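Local coordinates for protein halotolerant alpha-type carbonic anhydrase (dCA II) (Dunaliella salina, PDB 1Y7W) that probably catalyses the reversible, zinc-dependent hydration of carbon dioxide to bicarbonate at the high salt concentrations tolerated by this alga, at residues E191-I194 against T198-Y201; A93-D96 against G100-V103; D21-M26 against T232-D237. All blocks are in the same frame, centred on the assembly; numbering follows the deposited sequence. Where two conformers were deposited one is given.

Following the chain shows how short loops can sit within one long closure. D21-M26, near the N terminus, opens contact 3, which is completed only at T232-D237, 206 residues on, so the other two contacts lie in the span between. Contact 2 comes first, closing the hairpin loop that joins strands 94-95 and 103-104. Contact 1 follows in series, folding the chain after helix 181-195 back onto the end of that helix. Contacts 1 and 2 do not cross; their centres are about 13 Å apart on one flank of the fold. Contact 3 lies about 28 Å from contact 1, centre to centre, and ties the N-terminal segment to the loop between strands 224-229 and 240-251.

Contact 1: E191-I194 against T198-Y201; sequences EGKI and TASY
Two successive torsions lead I194 toward Y201: CG1 stands beside the backbone N and opposite the carbonyl carbon (chi1 -67°), and a second turn in the same sense (chi2 -70°) folds CD1 round to the tyrosine. The methyl comes down over one face of the ring, displaced toward its rim, in a CH-pi contact with CD1 4.0 Å from the centroid of the Y201 ring. The two side chains cross at about a right angle, so the tip of the isoleucine does most of the touching. D261 and V262 of helix 253-266 also touch Y201.

The contact illustrates how a helix end is closed by the chain that leaves it. Here helix 181-195 reaches its last turn, and the carbonyl of K193 receives two amides from the returning segment. The hydrogen bond from A199 N to K193 O is 3.2 Å long, the donor sitting 54° out of the carbonyl plane; that from T198 N to the same oxygen is weak because it is bent, although its 3.0 Å is the shorter distance. Beside this grip the CB of A199 points at the helix and meets K193 CB at 3.7 Å, while T198 OG1 lies against the first carbons of the lysine, 3.5 Å from K193 CB. That hydroxyl is hydrogen-bonded to D196, and the lysine runs on to place its NZ on the carbonyl of S207.

The carbonyl of A199 faces the helix as well. I194 CA directs a CA-H...O contact at A199 O, 3.6 Å away and nearly straight, and a water donates to both I194 O and A199 O, lying 2.6 Å from A199 O.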
loop_
_atom_site.group_PDB
_atom_site.type_symbol
_atom_site.label_atom_id
_atom_site.label_comp_id
_atom_site.label_asym_id
_atom_site.label_seq_id
_atom_site.Cartn_x
_atom_site.Cartn_y
_atom_site.Cartn_z
ATOM N N GLU A 191 -6.629 14.903 14.446
ATOM C CA GLU A 191 -6.151 15.856 15.417
ATOM C C GLU A 191 -7.336 16.411 16.205
ATOM O O GLU A 191 -7.222 16.692 17.400
ATOM C CB GLU A 191 -5.334 16.928 14.690
ATOM C CG GLU A 191 -3.980 16.332 14.192
ATOM C CD GLU A 191 -2.969 17.385 13.717
ATOM O OE1 GLU A 191 -1.773 17.011 13.505
ATOM O OE2 GLU A 191 -3.362 18.569 13.552
ATOM N N GLY A 192 -8.484 16.492 15.537
ATOM C CA GLY A 192 -9.682 16.975 16.169
ATOM C C GLY A 192 -10.196 15.997 17.208
ATOM O O GLY A 192 -10.586 16.431 18.283
ATOM N N LYS A 193 -10.221 14.694 16.911
ATOM C CA LYS A 193 -10.693 13.673 17.863
ATOM C C LYS A 193 -9.724 13.486 19.050
ATOM O O LYS A 193 -10.115 13.125 20.178
ATOM C CB LYS A 193 -10.910 12.319 17.134
ATOM C CG LYS A 193 -12.121 12.334 16.189
ATOM C CD LYS A 193 -12.314 11.007 15.470
ATOM C CE LYS A 193 -13.558 11.045 14.532
ATOM N NZ LYS A 193 -14.462 9.827 14.753
ATOM N N ILE A 194 -8.446 13.713 18.803
ATOM C CA ILE A 194 -7.471 13.610 19.900
ATOM C C ILE A 194 -7.737 14.817 20.808
ATOM O O ILE A 194 -7.720 14.705 22.028
ATOM C CB ILE A 194 -6.032 13.692 19.372
ATOM C CG1 ILE A 194 -5.723 12.452 18.514
ATOM C CG2 ILE A 194 -5.033 13.836 20.561
ATOM C CD1 ILE A 194 -5.622 11.155 19.297
ATOM N N THR A 198 -12.371 12.170 21.973
ATOM C CA THR A 198 -13.186 11.048 21.496
ATOM C C THR A 198 -12.344 9.874 20.931
ATOM O O THR A 198 -12.848 8.772 20.679
ATOM C CB THR A 198 -14.223 11.548 20.507
ATOM O OG1 THR A 198 -13.583 12.131 19.386
ATOM C CG2 THR A 198 -15.096 12.649 21.193
ATOM N N ALA A 199 -11.045 10.111 20.781
ATOM C CA ALA A 199 -10.115 9.092 20.316
ATOM C C ALA A 199 -8.763 9.343 20.999
ATOM O O ALA A 199 -8.444 10.472 21.331
ATOM C CB ALA A 199 -9.939 9.186 18.791
ATOM N N SER A 200 -7.987 8.283 21.176
ATOM C CA SER A 200 -6.638 8.314 21.772
ATOM C C SER A 200 -5.695 7.578 20.837
ATOM O O SER A 200 -6.132 6.701 20.122
ATOM C CB SER A 200 -6.612 7.602 23.143
ATOM O OG SER A 200 -7.476 8.280 24.034
ATOM N N TYR A 201 -4.416 7.957 20.828
ATOM C CA TYR A 201 -3.449 7.233 20.009
ATOM C C TYR A 201 -3.473 5.771 20.457
ATOM O O TYR A 201 -3.594 5.490 21.654
ATOM C CB TYR A 201 -2.062 7.782 20.235
ATOM C CG TYR A 201 -1.905 9.233 19.820
ATOM C CD1 TYR A 201 -2.297 9.652 18.557
ATOM C CD2 TYR A 201 -1.304 10.179 20.687
ATOM C CE1 TYR A 201 -2.110 10.927 18.135
ATOM C CE2 TYR A 201 -1.109 11.495 20.268
ATOM C CZ TYR A 201 -1.511 11.859 18.990
ATOM O OH TYR A 201 -1.332 13.143 18.491
HETATM O O HOH W 1 -7.647 11.973 23.301
#

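Contact 2: A93-D96 against G100-V103; sequences AKVD and GMKV
V95 and V103 face each other as an antiparallel, non-hydrogen-bonded pair, their CA atoms 4.3 Å apart and both side chains on the same face of a small sheet. On that face the branches meet methyl to methyl, V95 CG2 lying 3.9 Å from V103 CG2. The other flank of V95 CG2 takes the end of M101, whose chain bends at chi3 (65°) and brings CE to 3.8 Å from V95 CG2. I190 of helix 181-195 touches V95 and M101, and helix 253-266 packs on M101.

D96 and K102 run side by side in the same direction, away from the valines. The carboxylate lies alongside the lysine chain, with D96 OD2 3.5 Å from K102 CE, yet D96 OD2 and K102 NZ are 4.3 Å apart, too far for a salt bridge. D96 OD1 instead accepts from the amide of G205. Between the backbones, D96 N donates to K102 O at 2.8 Å, nearly along the C=O axis, and closes the β-hairpin joining strands 94-95 and 103-104. CA-H...O contacts extend the ladder, the closest being V103 CA to K94 O at 3.0 Å.

The hairpin thus has an oily face turned to the helices and a polar one, where the lysine's charge probably steadies the aspartate through space without direct pairing.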
loop_
_atom_site.group_PDB
_atom_site.type_symbol
_atom_site.label_atom_id
_atom_site.label_comp_id
_atom_site.label_asym_id
_atom_site.label_seq_id
_atom_site.Cartn_x
_atom_site.Cartn_y
_atom_site.Cartn_z
ATOM N N ALA A 93 -15.642 4.094 6.686
ATOM C CA ALA A 93 -14.193 4.064 6.797
ATOM C C ALA A 93 -13.745 4.248 8.276
ATOM O O ALA A 93 -14.411 4.919 9.067
ATOM C CB ALA A 93 -13.606 5.171 5.919
ATOM N N LYS A 94 -12.640 3.598 8.636
ATOM C CA LYS A 94 -12.074 3.641 9.990
ATOM C C LYS A 94 -10.519 3.638 9.865
ATOM O O LYS A 94 -9.953 3.092 8.906
ATOM C CB LYS A 94 -12.530 2.418 10.761
ATOM C CG LYS A 94 -14.061 2.367 10.866
ATOM C CD LYS A 94 -14.549 1.127 11.567
ATOM C CE LYS A 94 -16.076 1.308 11.775
ATOM N NZ LYS A 94 -16.747 0.167 12.513
ATOM N N VAL A 95 -9.836 4.274 10.802
ATOM C CA VAL A 95 -8.374 4.304 10.712
ATOM C C VAL A 95 -7.800 3.765 12.035
ATOM O O VAL A 95 -8.436 3.889 13.096
ATOM C CB VAL A 95 -7.894 5.731 10.413
ATOM C CG1 VAL A 95 -8.338 6.683 11.521
ATOM C CG2 VAL A 95 -6.365 5.761 10.271
ATOM N N ASP A 96 -6.654 3.095 11.961
ATOM C CA ASP A 96 -6.023 2.597 13.182
ATOM C C ASP A 96 -5.004 3.687 13.565
ATOM O O ASP A 96 -4.167 4.128 12.725
ATOM C CB ASP A 96 -5.308 1.249 12.925
ATOM C CG ASP A 96 -6.292 0.048 12.774
ATOM O OD1 ASP A 96 -7.527 0.235 12.953
ATOM O OD2 ASP A 96 -5.792 -1.079 12.480
ATOM N N GLY A 100 1.648 2.991 10.487
ATOM C CA GLY A 100 1.056 2.583 9.218
ATOM C C GLY A 100 -0.335 3.133 8.922
ATOM O O GLY A 100 -0.761 3.181 7.774
ATOM N N MET A 101 -1.034 3.520 9.969
ATOM C CA MET A 101 -2.372 4.123 9.889
ATOM C C MET A 101 -3.331 3.446 8.936
ATOM O O MET A 101 -3.868 4.066 8.022
ATOM C CB MET A 101 -2.240 5.612 9.550
ATOM C CG MET A 101 -1.569 6.356 10.720
ATOM S SD MET A 101 -1.745 8.168 10.666
ATOM C CE MET A 101 -3.465 8.115 10.859
ATOM N N LYS A 102 -3.498 2.157 9.145
ATOM C CA LYS A 102 -4.358 1.351 8.296
ATOM C C LYS A 102 -5.785 1.883 8.285
ATOM O O LYS A 102 -6.322 2.190 9.352
ATOM C CB LYS A 102 -4.413 -0.074 8.839
ATOM C CG LYS A 102 -5.177 -0.986 7.874
ATOM C CD LYS A 102 -4.951 -2.446 8.258
ATOM C CE LYS A 102 -5.767 -2.845 9.513
ATOM N NZ LYS A 102 -5.748 -4.382 9.752
ATOM N N VAL A 103 -6.414 1.890 7.103
ATOM C CA VAL A 103 -7.774 2.355 6.938
ATOM C C VAL A 103 -8.547 1.150 6.407
ATOM O O VAL A 103 -8.084 0.460 5.490
ATOM C CB VAL A 103 -7.855 3.548 5.963
ATOM C CG1 VAL A 103 -9.350 3.919 5.626
ATOM C CG2 VAL A 103 -7.152 4.762 6.562
HETATM O O HOH W 2 -8.850 0.664 10.248
#

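Contact 3: D21-M26 against T232-D237; sequences DGYDYM and TTPGCD. With ACY (acetic acid), chain E.
P234 sets its CD and CG over one face of Y23, CD almost exactly above the middle, 3.6 Å from the centroid of the Y23 ring. This CH-pi contact is the tight half of the interface: all six ring carbons are near the proline, and P234 CG adds a contact of 3.8 Å to Y23 CD2. The tyrosine reaches it with CG set between its backbone N and carbonyl carbon (chi1 67°), and a chi2 near 90° turns the ring's face to P234. W32 meets Y23 edge-to-face and also touches P234, so tryptophan, tyrosine and proline form one cluster. An alanine in place of Y23 would probably leave P234 without the ring its CD rests on, and W32 without its edge-to-face partner.

The loop 232-237 is a recognisable part of the α-carbonic anhydrase fold, in which a Thr-Thr-Pro run borders the zinc site formed here by H130, H132 and H150. T232 OG1 is hydrogen-bonded to E137, as in the threonine-glutamate pair of this family. The peptide between P234 and G235 is cis, and C236, next along, is tied to C46 by a disulfide.

Toward the metal the fit is looser and wetter. The two tyrosine side chains cross that of T233 obliquely and bring their hydroxyls to its carbon atoms: Y23 OH lies 3.7 Å from T233 CB and Y25 OH 3.4 Å from T233 CG2. No direct hydrogen bond joins the segments. A water in the plane of the Y25 ring, at its edge, accepts a hydrogen bond from Y25 OH at 2.6 Å and donates to T232 O at 2.7 Å. On the far side of T232, its backbone N donates an almost straight 2.8 Å hydrogen bond to OXT of an acetic acid molecule, probably from the crystallisation liquor.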
loop_
_atom_site.group_PDB
_atom_site.type_symbol
_atom_site.label_atom_id
_atom_site.label_comp_id
_atom_site.label_asym_id
_atom_site.label_seq_id
_atom_site.Cartn_x
_atom_site.Cartn_y
_atom_site.Cartn_z
ATOM N N ASP A 21 4.307 -7.903 15.629
ATOM C CA ASP A 21 4.642 -8.891 16.626
ATOM C C ASP A 21 5.995 -9.566 16.622
ATOM O O ASP A 21 6.795 -9.387 17.562
ATOM C CB ASP A 21 3.509 -9.902 16.712
ATOM C CG ASP A 21 2.411 -9.420 17.655
ATOM O OD1 ASP A 21 2.723 -9.265 18.865
ATOM O OD2 ASP A 21 1.262 -9.172 17.193
ATOM N N GLY A 22 6.281 -10.332 15.591
ATOM C CA GLY A 22 7.567 -11.006 15.601
ATOM C C GLY A 22 8.691 -10.270 14.893
ATOM O O GLY A 22 9.767 -10.862 14.738
ATOM N N TYR A 23 8.489 -8.993 14.527
ATOM C CA TYR A 23 9.521 -8.287 13.781
ATOM C C TYR A 23 9.449 -6.760 13.914
ATOM O O TYR A 23 8.469 -6.225 14.393
ATOM C CB TYR A 23 9.388 -8.672 12.302
ATOM C CG TYR A 23 8.113 -8.158 11.689
ATOM C CD1 TYR A 23 8.055 -6.885 11.127
ATOM C CD2 TYR A 23 6.922 -8.919 11.738
ATOM C CE1 TYR A 23 6.857 -6.379 10.638
ATOM C CE2 TYR A 23 5.734 -8.426 11.255
ATOM C CZ TYR A 23 5.706 -7.151 10.703
ATOM O OH TYR A 23 4.561 -6.612 10.214
ATOM N N ASP A 24 10.493 -6.063 13.462
ATOM C CA ASP A 24 10.472 -4.607 13.509
ATOM C C ASP A 24 11.251 -4.084 12.292
ATOM O O ASP A 24 11.734 -4.861 11.463
ATOM C CB ASP A 24 11.073 -4.064 14.802
ATOM C CG ASP A 24 12.532 -4.424 14.977
ATOM O OD1 ASP A 24 13.366 -4.231 14.064
ATOM O OD2 ASP A 24 12.849 -4.915 16.079
ATOM N N TYR A 25 11.319 -2.768 12.190
ATOM C CA TYR A 25 11.968 -2.123 11.054
ATOM C C TYR A 25 13.320 -1.547 11.335
ATOM O O TYR A 25 13.864 -0.764 10.518
ATOM C CB TYR A 25 11.068 -1.019 10.498
ATOM C CG TYR A 25 9.866 -1.594 9.792
ATOM C CD1 TYR A 25 8.671 -1.846 10.484
ATOM C CD2 TYR A 25 9.910 -1.842 8.427
ATOM C CE1 TYR A 25 7.529 -2.320 9.797
ATOM C CE2 TYR A 25 8.779 -2.318 7.732
ATOM C CZ TYR A 25 7.606 -2.542 8.417
ATOM O OH TYR A 25 6.476 -2.915 7.685
ATOM N N MET A 26 13.912 -1.934 12.460
ATOM C CA MET A 26 15.222 -1.387 12.770
ATOM C C MET A 26 16.247 -1.650 11.673
ATOM O O MET A 26 17.082 -0.800 11.401
ATOM C CB MET A 26 15.726 -1.899 14.119
ATOM C CG MET A 26 17.022 -1.223 14.538
ATOM S SD MET A 26 17.696 -1.814 16.101
ATOM C CE MET A 26 19.052 -2.987 15.427
ATOM N N THR A 232 5.157 -6.950 1.673
ATOM C CA THR A 232 6.431 -6.330 2.114
ATOM C C THR A 232 6.592 -6.431 3.649
ATOM O O THR A 232 7.433 -5.780 4.232
ATOM C CB THR A 232 6.532 -4.853 1.648
ATOM O OG1 THR A 232 5.488 -4.103 2.277
ATOM C CG2 THR A 232 6.407 -4.750 0.112
ATOM N N THR A 233 5.755 -7.260 4.297
ATOM C CA THR A 233 5.855 -7.525 5.711
ATOM C C THR A 233 5.851 -9.041 5.826
ATOM O O THR A 233 5.325 -9.723 4.913
ATOM C CB THR A 233 4.606 -7.034 6.519
ATOM O OG1 THR A 233 3.404 -7.568 5.935
ATOM C CG2 THR A 233 4.519 -5.478 6.500
ATOM N N PRO A 234 6.443 -9.588 6.903
ATOM C CA PRO A 234 6.427 -11.073 7.027
ATOM C C PRO A 234 4.939 -11.552 7.038
ATOM O O PRO A 234 4.115 -10.858 7.608
ATOM C CB PRO A 234 7.084 -11.309 8.374
ATOM C CG PRO A 234 8.182 -10.187 8.439
ATOM C CD PRO A 234 7.395 -8.968 7.887
ATOM N N GLY A 235 4.601 -12.743 6.517
ATOM C CA GLY A 235 5.553 -13.710 5.963
ATOM C C GLY A 235 6.084 -13.506 4.538
ATOM O O GLY A 235 6.584 -14.460 3.962
ATOM N N CYS A 236 5.951 -12.294 3.954
ATOM C CA CYS A 236 6.481 -11.999 2.623
ATOM C C CYS A 236 5.917 -12.905 1.528
ATOM O O CYS A 236 6.590 -13.185 0.559
ATOM C CB CYS A 236 7.995 -12.168 2.633
ATOM S SG CYS A 236 8.798 -11.175 3.934
ATOM N N ASP A 237 4.692 -13.379 1.705
ATOM C CA ASP A 237 4.102 -14.267 0.702
ATOM C C ASP A 237 4.185 -13.713 -0.707
ATOM O O ASP A 237 3.771 -12.597 -0.938
ATOM C CB ASP A 237 2.588 -14.466 0.935
ATOM C CG ASP A 237 2.203 -14.697 2.402
ATOM O OD1 ASP A 237 2.990 -14.496 3.354
ATOM O OD2 ASP A 237 1.029 -15.047 2.619
HETATM C C ACY E . 1.597 -5.096 1.244
HETATM O O ACY E . 1.424 -3.800 1.175
HETATM O OXT ACY E . 2.685 -5.617 1.513
HETATM C CH3 ACY E . 0.348 -5.916 0.991
HETATM O O HOH W 3 6.929 -3.246 5.135
#